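Local coordinates for protein peptide methionine sulfoxide reductase MsrA (Treponema denticola ATCC 35405, PDB 5FA9) that probably repairs oxidised proteins by reducing methionine sulfoxide back to methionine, as a fusion of an MsrA and an MsrB reductase, at residues Lys217-Ser222 against Ala289-Ile294; Asn224-Gly229 against Ser234-Ile239; Thr257-Lys262 against Leu282-Asn287. The protein carries 2 engineered substitutions. One frame throughout, in Å; residues are numbered along the deposited sequence.

Interaction 1: Lys217-Ser222 against Ala289-Ile294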
loop_
_atom_site.group_PDB
_atom_site.type_symbol
_atom_site.label_atom_id
_atom_site.label_comp_id
_atom_site.label_asym_id
_atom_site.label_seq_id
_atom_site.Cartn_x
_atom_site.Cartn_y
_atom_site.Cartn_z
ATOM N N LYS B 217 -14.217 -8.970 26.937
ATOM C CA LYS B 217 -14.046 -8.290 25.656
ATOM C C LYS B 217 -13.063 -9.037 24.754
ATOM O O LYS B 217 -11.978 -9.413 25.197
ATOM C CB LYS B 217 -13.573 -6.852 25.877
ATOM C CG LYS B 217 -13.361 -6.059 24.597
ATOM C CD LYS B 217 -13.091 -4.595 24.897
ATOM C CE LYS B 217 -12.541 -3.871 23.680
ATOM N NZ LYS B 217 -12.223 -2.447 23.980
ATOM N N PRO B 218 -13.445 -9.256 23.485
ATOM C CA PRO B 218 -12.591 -9.931 22.499
ATOM C C PRO B 218 -11.257 -9.217 22.292
ATOM O O PRO B 218 -11.228 -7.994 22.165
ATOM C CB PRO B 218 -13.435 -9.891 21.221
ATOM C CG PRO B 218 -14.839 -9.810 21.707
ATOM C CD PRO B 218 -14.778 -8.953 22.936
ATOM N N LEU B 219 -10.170 -9.981 22.259
ATOM C CA LEU B 219 -8.837 -9.407 22.112
ATOM C C LEU B 219 -8.112 -9.941 20.880
ATOM O O LEU B 219 -7.426 -9.193 20.183
ATOM C CB LEU B 219 -7.999 -9.679 23.362
ATOM C CG LEU B 219 -8.538 -9.122 24.680
ATOM C CD1 LEU B 219 -7.667 -9.573 25.841
ATOM C CD2 LEU B 219 -8.622 -7.606 24.623
ATOM N N PHE B 220 -8.260 -11.235 20.615
ATOM C CA PHE B 220 -7.572 -11.860 19.491
ATOM C C PHE B 220 -8.449 -12.875 18.765
ATOM O O PHE B 220 -9.382 -13.435 19.342
ATOM C CB PHE B 220 -6.282 -12.532 19.965
ATOM C CG PHE B 220 -5.293 -11.580 20.575
ATOM C CD1 PHE B 220 -4.419 -10.862 19.775
ATOM C CD2 PHE B 220 -5.235 -11.403 21.948
ATOM C CE1 PHE B 220 -3.508 -9.984 20.332
ATOM C CE2 PHE B 220 -4.328 -10.527 22.512
ATOM C CZ PHE B 220 -3.463 -9.816 21.703
ATOM N N SER B 221 -8.140 -13.100 17.492
ATOM C CA SER B 221 -8.842 -14.090 16.685
ATOM C C SER B 221 -7.948 -15.289 16.387
ATOM O O SER B 221 -6.730 -15.151 16.270
ATOM C CB SER B 221 -9.334 -13.467 15.377
ATOM O OG SER B 221 -9.883 -14.450 14.518
ATOM N N SER B 222 -8.558 -16.464 16.267
ATOM C CA SER B 222 -7.825 -17.685 15.945
ATOM C C SER B 222 -7.176 -17.596 14.566
ATOM O O SER B 222 -6.205 -18.297 14.281
ATOM C CB SER B 222 -8.752 -18.900 16.006
ATOM O OG SER B 222 -9.833 -18.762 15.100
ATOM N N ALA B 289 -3.255 -17.574 30.325
ATOM C CA ALA B 289 -4.002 -17.366 31.561
ATOM C C ALA B 289 -4.829 -16.082 31.518
ATOM O O ALA B 289 -5.801 -15.935 32.259
ATOM C CB ALA B 289 -3.053 -17.342 32.750
ATOM N N ALA B 290 -4.432 -15.155 30.652
ATOM C CA ALA B 290 -5.133 -13.883 30.517
ATOM C C ALA B 290 -6.282 -13.977 29.516
ATOM O O ALA B 290 -7.045 -13.026 29.345
ATOM C CB ALA B 290 -4.162 -12.789 30.103
ATOM N N LEU B 291 -6.402 -15.125 28.854
ATOM C CA LEU B 291 -7.395 -15.285 27.796
ATOM C C LEU B 291 -8.435 -16.360 28.100
ATOM O O LEU B 291 -8.160 -17.333 28.802
ATOM C CB LEU B 291 -6.702 -15.609 26.470
ATOM C CG LEU B 291 -5.624 -14.628 26.007
ATOM C CD1 LEU B 291 -4.944 -15.137 24.744
ATOM C CD2 LEU B 291 -6.215 -13.244 25.785
ATOM N N ARG B 292 -9.635 -16.160 27.564
ATOM C CA ARG B 292 -10.684 -17.173 27.583
ATOM C C ARG B 292 -11.132 -17.475 26.156
ATOM O O ARG B 292 -11.639 -16.595 25.462
ATOM C CB ARG B 292 -11.870 -16.707 28.428
ATOM C CG ARG B 292 -13.033 -17.684 28.455
ATOM C CD ARG B 292 -14.140 -17.188 29.372
ATOM N NE ARG B 292 -15.459 -17.645 28.942
ATOM C CZ ARG B 292 -16.393 -16.849 28.431
ATOM N NH1 ARG B 292 -16.152 -15.553 28.285
ATOM N NH2 ARG B 292 -17.566 -17.346 28.065
ATOM N N PHE B 293 -10.945 -18.718 25.722
ATOM C CA PHE B 293 -11.279 -19.096 24.354
ATOM C C PHE B 293 -12.765 -19.385 24.175
ATOM O O PHE B 293 -13.378 -20.086 24.981
ATOM C CB PHE B 293 -10.462 -20.314 23.917
ATOM C CG PHE B 293 -10.798 -20.804 22.536
ATOM C CD1 PHE B 293 -10.362 -20.113 21.418
ATOM C CD2 PHE B 293 -11.546 -21.957 22.357
ATOM C CE1 PHE B 293 -10.669 -20.560 20.145
ATOM C CE2 PHE B 293 -11.855 -22.410 21.087
ATOM C CZ PHE B 293 -11.416 -21.710 19.981
ATOM N N ILE B 294 -13.333 -18.836 23.106
ATOM C CA ILE B 294 -14.735 -19.049 22.778
ATOM C C ILE B 294 -14.869 -19.595 21.362
ATOM O O ILE B 294 -14.619 -18.878 20.394
ATOM C CB ILE B 294 -15.549 -17.750 22.907
ATOM C CG1 ILE B 294 -15.383 -17.160 24.310
ATOM C CG2 ILE B 294 -17.015 -18.003 22.589
ATOM C CD1 ILE B 294 -16.281 -15.985 24.591
#
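A classic beta bulge in the antiparallel three-stranded sheet of the MsrB part brings L219 and F220 up to L291. Both bulge residues face Y210 of the central strand 208-212, which separates the outer strands 218-221 and 291-295. The two segments therefore share no hydrogen bond, and even the nearest alpha carbons, CA of L219 and CA of L291, are 8.3 Å apart. What joins them is a small apolar contact, made by side chains that reach in from the two outer strands of the sheet.

In the bulge, L219 has a psi of -40°, a break from the extended conformation, which F220 resumes; consistent with this, the neighbouring side chains of L219 and F220 both reach L291. L291 supplies one methyl group to the two of them. Its CG lies anti to the carbonyl carbon (chi1 -55°), which carries CD2 toward the bulged strand. The same CD2 meets the F220 ring at its edge, near the ring plane, with CD2 of F220 4.4 Å away. F220 also stacks on F235, and both it and L291 touch I286 of strand 283-286, so both outer strands pack against the six-stranded sheet through I286. At the centre of the contact the leucine branches meet methyl to methyl, L219 CD1 lying 3.9 Å from L291 CD2.

Interaction 2: Asn224-Gly229 against Ser234-Ile239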
loop_
_atom_site.group_PDB
_atom_site.type_symbol
_atom_site.label_atom_id
_atom_site.label_comp_id
_atom_site.label_asym_id
_atom_site.label_seq_id
_atom_site.Cartn_x
_atom_site.Cartn_y
_atom_site.Cartn_z
ATOM N N ASN B 224 -5.515 -15.184 13.426
ATOM C CA ASN B 224 -4.242 -14.481 13.525
ATOM C C ASN B 224 -3.246 -15.211 14.418
ATOM O O ASN B 224 -2.145 -14.720 14.667
ATOM C CB ASN B 224 -4.472 -13.065 14.051
ATOM C CG ASN B 224 -5.457 -12.285 13.206
ATOM O OD1 ASN B 224 -5.306 -12.187 11.989
ATOM N ND2 ASN B 224 -6.480 -11.733 13.847
ATOM N N LYS B 225 -3.641 -16.388 14.893
ATOM C CA LYS B 225 -2.810 -17.174 15.797
ATOM C C LYS B 225 -1.829 -18.056 15.032
ATOM O O LYS B 225 -2.166 -18.612 13.987
ATOM C CB LYS B 225 -3.692 -18.031 16.706
ATOM C CG LYS B 225 -2.964 -18.665 17.875
ATOM C CD LYS B 225 -3.947 -19.337 18.816
ATOM C CE LYS B 225 -3.269 -19.791 20.096
ATOM N NZ LYS B 225 -2.261 -20.859 19.851
ATOM N N TYR B 226 -0.613 -18.181 15.556
ATOM C CA TYR B 226 0.402 -19.027 14.938
ATOM C C TYR B 226 1.395 -19.540 15.979
ATOM O O TYR B 226 1.426 -19.057 17.112
ATOM C CB TYR B 226 1.141 -18.265 13.836
ATOM C CG TYR B 226 2.169 -17.281 14.344
ATOM C CD1 TYR B 226 1.788 -16.052 14.868
ATOM C CD2 TYR B 226 3.525 -17.578 14.293
ATOM C CE1 TYR B 226 2.729 -15.151 15.332
ATOM C CE2 TYR B 226 4.470 -16.686 14.753
ATOM C CZ TYR B 226 4.069 -15.475 15.272
ATOM O OH TYR B 226 5.014 -14.586 15.728
ATOM N N ASP B 227 2.205 -20.519 15.589
ATOM C CA ASP B 227 3.183 -21.113 16.496
ATOM C C ASP B 227 4.533 -20.413 16.376
ATOM O O ASP B 227 5.259 -20.606 15.400
ATOM C CB ASP B 227 3.338 -22.610 16.211
ATOM C CG ASP B 227 3.981 -23.366 17.364
ATOM O OD1 ASP B 227 4.835 -22.787 18.067
ATOM O OD2 ASP B 227 3.631 -24.548 17.565
ATOM N N ALA B 228 4.864 -19.599 17.373
ATOM C CA ALA B 228 6.144 -18.903 17.399
ATOM C C ALA B 228 7.228 -19.785 18.011
ATOM O O ALA B 228 8.419 -19.505 17.878
ATOM C CB ALA B 228 6.023 -17.598 18.169
ATOM N N GLY B 229 6.805 -20.852 18.682
ATOM C CA GLY B 229 7.731 -21.798 19.278
ATOM C C GLY B 229 8.380 -21.298 20.555
ATOM O O GLY B 229 9.356 -21.878 21.027
ATOM N N SER B 234 0.693 -16.931 20.481
ATOM C CA SER B 234 1.226 -15.832 19.686
ATOM C C SER B 234 0.269 -15.422 18.573
ATOM O O SER B 234 -0.321 -16.267 17.902
ATOM C CB SER B 234 2.584 -16.213 19.096
ATOM O OG SER B 234 3.504 -16.555 20.117
ATOM N N PHE B 235 0.124 -14.114 18.386
ATOM C CA PHE B 235 -0.780 -13.575 17.378
ATOM C C PHE B 235 -0.074 -12.531 16.519
ATOM O O PHE B 235 0.891 -11.904 16.956
ATOM C CB PHE B 235 -2.020 -12.967 18.039
ATOM C CG PHE B 235 -2.784 -13.932 18.901
ATOM C CD1 PHE B 235 -2.474 -14.081 20.242
ATOM C CD2 PHE B 235 -3.816 -14.690 18.369
ATOM C CE1 PHE B 235 -3.176 -14.969 21.037
ATOM C CE2 PHE B 235 -4.521 -15.578 19.158
ATOM C CZ PHE B 235 -4.200 -15.718 20.495
ATOM N N THR B 236 -0.557 -12.354 15.293
ATOM C CA THR B 236 0.055 -11.412 14.360
ATOM C C THR B 236 -0.560 -10.022 14.483
ATOM O O THR B 236 0.030 -9.034 14.047
ATOM C CB THR B 236 -0.083 -11.894 12.905
ATOM O OG1 THR B 236 -1.468 -11.923 12.538
ATOM C CG2 THR B 236 0.509 -13.286 12.748
ATOM N N LYS B 237 -1.746 -9.954 15.081
ATOM C CA LYS B 237 -2.441 -8.686 15.273
ATOM C C LYS B 237 -3.564 -8.825 16.292
ATOM O O LYS B 237 -3.920 -9.933 16.691
ATOM C CB LYS B 237 -3.009 -8.174 13.947
ATOM C CG LYS B 237 -4.233 -8.938 13.464
ATOM C CD LYS B 237 -4.695 -8.445 12.101
ATOM C CE LYS B 237 -5.140 -6.993 12.158
ATOM N NZ LYS B 237 -6.312 -6.803 13.057
ATOM N N ALA B 238 -4.117 -7.690 16.708
ATOM C CA ALA B 238 -5.287 -7.683 17.577
ATOM C C ALA B 238 -6.544 -7.878 16.739
ATOM O O ALA B 238 -6.529 -7.650 15.528
ATOM C CB ALA B 238 -5.361 -6.387 18.363
ATOM N N ILE B 239 -7.630 -8.305 17.376
ATOM C CA ILE B 239 -8.871 -8.553 16.654
ATOM C C ILE B 239 -9.470 -7.234 16.161
ATOM O O ILE B 239 -10.063 -7.178 15.082
ATOM C CB ILE B 239 -9.895 -9.327 17.528
ATOM C CG1 ILE B 239 -11.088 -9.785 16.686
ATOM C CG2 ILE B 239 -10.351 -8.499 18.726
ATOM C CD1 ILE B 239 -12.016 -10.734 17.412
HETATM O O HOH W 1 -6.462 -11.088 16.219
HETATM O O HOH W 2 0.167 -19.521 19.425
#
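N224-G229 and S234-I239 run antiparallel as the two arms of a beta hairpin, with K225 and F235 as a non-hydrogen-bonded pair whose CA atoms are 4.4 Å apart. A backbone bond lies on each side of that pair: T236 N donates to N224 O at 2.9 Å, and Y226 N donates to S234 O at 3.0 Å with an N-H...O angle of 163°. In both, the donor is tilted somewhat out of the carbonyl plane.

On the K225 and F235 face, the lysine's methylene chain lies against the phenylalanine ring, CB of K225 coming 3.6 Å from CE2 of F235 at an oblique approach. The ring of Y210 also packs on F235, edge to face. CB of S234 lies over one face of the Y226 ring, 3.9 Å from CE1 of Y226. The chi1 of Y226, 77°, folds the ring back over the tyrosine's own main chain, and CD1 of Y226 meets CG2 of T236 at 3.7 Å. Farther along, the amide of N224 rests on the aliphatic part of K237, with CG to CG 3.6 Å. N224, T236 and K237, with L223, line a pocket holding a bound dithiothreitol, probably from the crystallisation liquor.

K225 NZ hydrogen-bonds to Y201 O, to F204 O and to a water that also joins Y226 O and S234 N. The lysine thus divides its chemistry: its hydrocarbon chain covers the F235 ring, while its ammonium reaches the second arm through the water.

Interaction 3: Thr257-Lys262 against Leu282-Asn287. Engineered in segment 282-287: S285 (natural residue Cys).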
loop_
_atom_site.group_PDB
_atom_site.type_symbol
_atom_site.label_atom_id
_atom_site.label_comp_id
_atom_site.label_asym_id
_atom_site.label_seq_id
_atom_site.Cartn_x
_atom_site.Cartn_y
_atom_site.Cartn_z
ATOM N N THR B 257 7.847 -3.653 24.640
ATOM C CA THR B 257 6.540 -3.012 24.670
ATOM C C THR B 257 5.514 -3.919 25.335
ATOM O O THR B 257 5.300 -5.053 24.907
ATOM C CB THR B 257 6.056 -2.649 23.254
ATOM O OG1 THR B 257 7.044 -1.843 22.600
ATOM C CG2 THR B 257 4.742 -1.884 23.319
ATOM N N GLU B 258 4.881 -3.413 26.389
ATOM C CA GLU B 258 3.890 -4.183 27.127
ATOM C C GLU B 258 2.512 -4.059 26.489
ATOM O O GLU B 258 2.087 -2.968 26.112
ATOM C CB GLU B 258 3.836 -3.725 28.587
ATOM C CG GLU B 258 2.764 -4.412 29.418
ATOM C CD GLU B 258 2.601 -3.789 30.791
ATOM O OE1 GLU B 258 2.987 -2.614 30.962
ATOM O OE2 GLU B 258 2.083 -4.474 31.698
ATOM N N VAL B 259 1.820 -5.187 26.371
ATOM C CA VAL B 259 0.470 -5.208 25.824
ATOM C C VAL B 259 -0.567 -5.310 26.937
ATOM O O VAL B 259 -0.535 -6.240 27.742
ATOM C CB VAL B 259 0.276 -6.381 24.844
ATOM C CG1 VAL B 259 -1.154 -6.415 24.333
ATOM C CG2 VAL B 259 1.258 -6.273 23.690
ATOM N N VAL B 260 -1.484 -4.349 26.977
ATOM C CA VAL B 260 -2.533 -4.329 27.991
ATOM C C VAL B 260 -3.900 -4.099 27.354
ATOM O O VAL B 260 -4.012 -3.433 26.325
ATOM C CB VAL B 260 -2.281 -3.241 29.062
ATOM C CG1 VAL B 260 -1.007 -3.537 29.842
ATOM C CG2 VAL B 260 -2.214 -1.860 28.426
ATOM N N SER B 261 -4.935 -4.670 27.964
ATOM C CA SER B 261 -6.300 -4.477 27.492
ATOM C C SER B 261 -6.695 -3.014 27.633
ATOM O O SER B 261 -6.497 -2.416 28.688
ATOM C CB SER B 261 -7.274 -5.366 28.269
ATOM O OG SER B 261 -6.974 -6.738 28.085
ATOM N N LYS B 262 -7.244 -2.435 26.571
ATOM C CA LYS B 262 -7.627 -1.030 26.604
ATOM C C LYS B 262 -8.784 -0.798 27.569
ATOM O O LYS B 262 -8.813 0.198 28.291
ATOM C CB LYS B 262 -8.003 -0.532 25.209
ATOM C CG LYS B 262 -8.362 0.944 25.185
ATOM C CD LYS B 262 -8.507 1.477 23.776
ATOM C CE LYS B 262 -8.705 2.982 23.797
ATOM N NZ LYS B 262 -8.258 3.619 22.531
ATOM N N LEU B 282 4.640 -8.564 13.135
ATOM C CA LEU B 282 4.379 -8.382 14.558
ATOM C C LEU B 282 4.119 -9.710 15.260
ATOM O O LEU B 282 3.385 -10.558 14.753
ATOM C CB LEU B 282 3.188 -7.446 14.769
ATOM C CG LEU B 282 3.321 -6.021 14.233
ATOM C CD1 LEU B 282 1.963 -5.336 14.192
ATOM C CD2 LEU B 282 4.303 -5.224 15.076
ATOM N N ARG B 283 4.724 -9.882 16.431
ATOM C CA ARG B 283 4.459 -11.049 17.262
ATOM C C ARG B 283 3.880 -10.635 18.609
ATOM O O ARG B 283 4.592 -10.119 19.471
ATOM C CB ARG B 283 5.731 -11.874 17.470
ATOM C CG ARG B 283 5.556 -13.035 18.444
ATOM C CD ARG B 283 6.777 -13.943 18.464
ATOM N NE ARG B 283 7.970 -13.259 18.953
ATOM C CZ ARG B 283 8.478 -13.423 20.170
ATOM N NH1 ARG B 283 7.897 -14.250 21.029
ATOM N NH2 ARG B 283 9.570 -12.761 20.530
ATOM N N TYR B 284 2.581 -10.856 18.781
ATOM C CA TYR B 284 1.930 -10.586 20.053
ATOM C C TYR B 284 2.039 -11.799 20.967
ATOM O O TYR B 284 1.309 -12.776 20.803
ATOM C CB TYR B 284 0.462 -10.208 19.843
ATOM C CG TYR B 284 0.258 -8.832 19.250
ATOM C CD1 TYR B 284 0.364 -8.620 17.880
ATOM C CD2 TYR B 284 -0.044 -7.744 20.059
ATOM C CE1 TYR B 284 0.177 -7.362 17.335
ATOM C CE2 TYR B 284 -0.232 -6.485 19.522
ATOM C CZ TYR B 284 -0.121 -6.300 18.161
ATOM O OH TYR B 284 -0.309 -5.047 17.625
ATOM N N SER B 285 2.955 -11.734 21.927
ATOM C CA SER B 285 3.137 -12.820 22.880
ATOM C C SER B 285 2.225 -12.605 24.081
ATOM O O SER B 285 2.439 -11.694 24.880
ATOM C CB SER B 285 4.598 -12.916 23.322
ATOM O OG SER B 285 4.855 -14.148 23.973
ATOM N N ILE B 286 1.203 -13.447 24.198
ATOM C CA ILE B 286 0.167 -13.258 25.207
ATOM C C ILE B 286 0.039 -14.477 26.114
ATOM O O ILE B 286 0.009 -15.612 25.640
ATOM C CB ILE B 286 -1.202 -12.971 24.554
ATOM C CG1 ILE B 286 -1.084 -11.832 23.539
ATOM C CG2 ILE B 286 -2.249 -12.649 25.610
ATOM C CD1 ILE B 286 -0.662 -10.513 24.147
ATOM N N ASN B 287 -0.028 -14.236 27.419
ATOM C CA ASN B 287 -0.258 -15.305 28.381
ATOM C C ASN B 287 -1.640 -15.922 28.192
ATOM O O ASN B 287 -2.642 -15.209 28.133
ATOM C CB ASN B 287 -0.109 -14.786 29.813
ATOM C CG ASN B 287 1.276 -14.232 30.092
ATOM O OD1 ASN B 287 2.217 -14.983 30.351
ATOM N ND2 ASN B 287 1.404 -12.912 30.048
#
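The hydroxyl of Y284, the residue whose ring meets V259, is hydrogen-bonded to the hydroxyl of Y246 on strand 244-249, and this bond ties the far end of the ring across the sheet. V259 sits on strand 256-261 and Y284 and I286 on strand 283-286; strand 267-272 lies between these two in the antiparallel six-stranded sheet of the MsrB part. The segments are consequently next-but-one neighbours, with 8.0 Å between CA of V259 and CA of Y284, and no hydrogen bond crosses from one to the other.

V259 reaches past the intervening strand by dividing its two methyl groups. CG1 of V259 stands anti to the backbone N (chi1 178°) and lies 4.1 Å from CD1 of I286. CG2 of V259, the other branch, meets CD2 of Y284 at 4.1 Å, coming to the ring obliquely. Each partner lies roughly at right angles to the valine side chain. Y284 and I286 are two residues apart on their strand and so fall on the same face, and V259 points toward both from two strands away; V271 of the intervening strand and L244 also touch V259. Between Y284 and I286 in sequence stands S285, an engineered serine in place of the natural cysteine.

Across the segments only carbon meets carbon. Apolar packing alone therefore joins them directly, while the hydroxyl of the buried tyrosine is satisfied by Y246, a second tyrosine from another strand of the same sheet.

All three contacts lie in the MsrB part of the fusion, their centres 10 to 12 Å apart. Along the chain, interaction 2 closes before interaction 3 opens, and both are nested in the loop closed by interaction 1. Interactions 2 and 3 share the six-stranded sheet, where strands 234-235 and 283-286 are neighbours, probably joined by a bond from Y284 N to F235 O (2.7 Å). Interaction 1 belongs to the three-stranded sheet, and a probable bond from I239 N to L219 O (3.0 Å) links it to the end of segment 234-239. F220 packs on residues of both other contacts and so joins the packing of the two sheets.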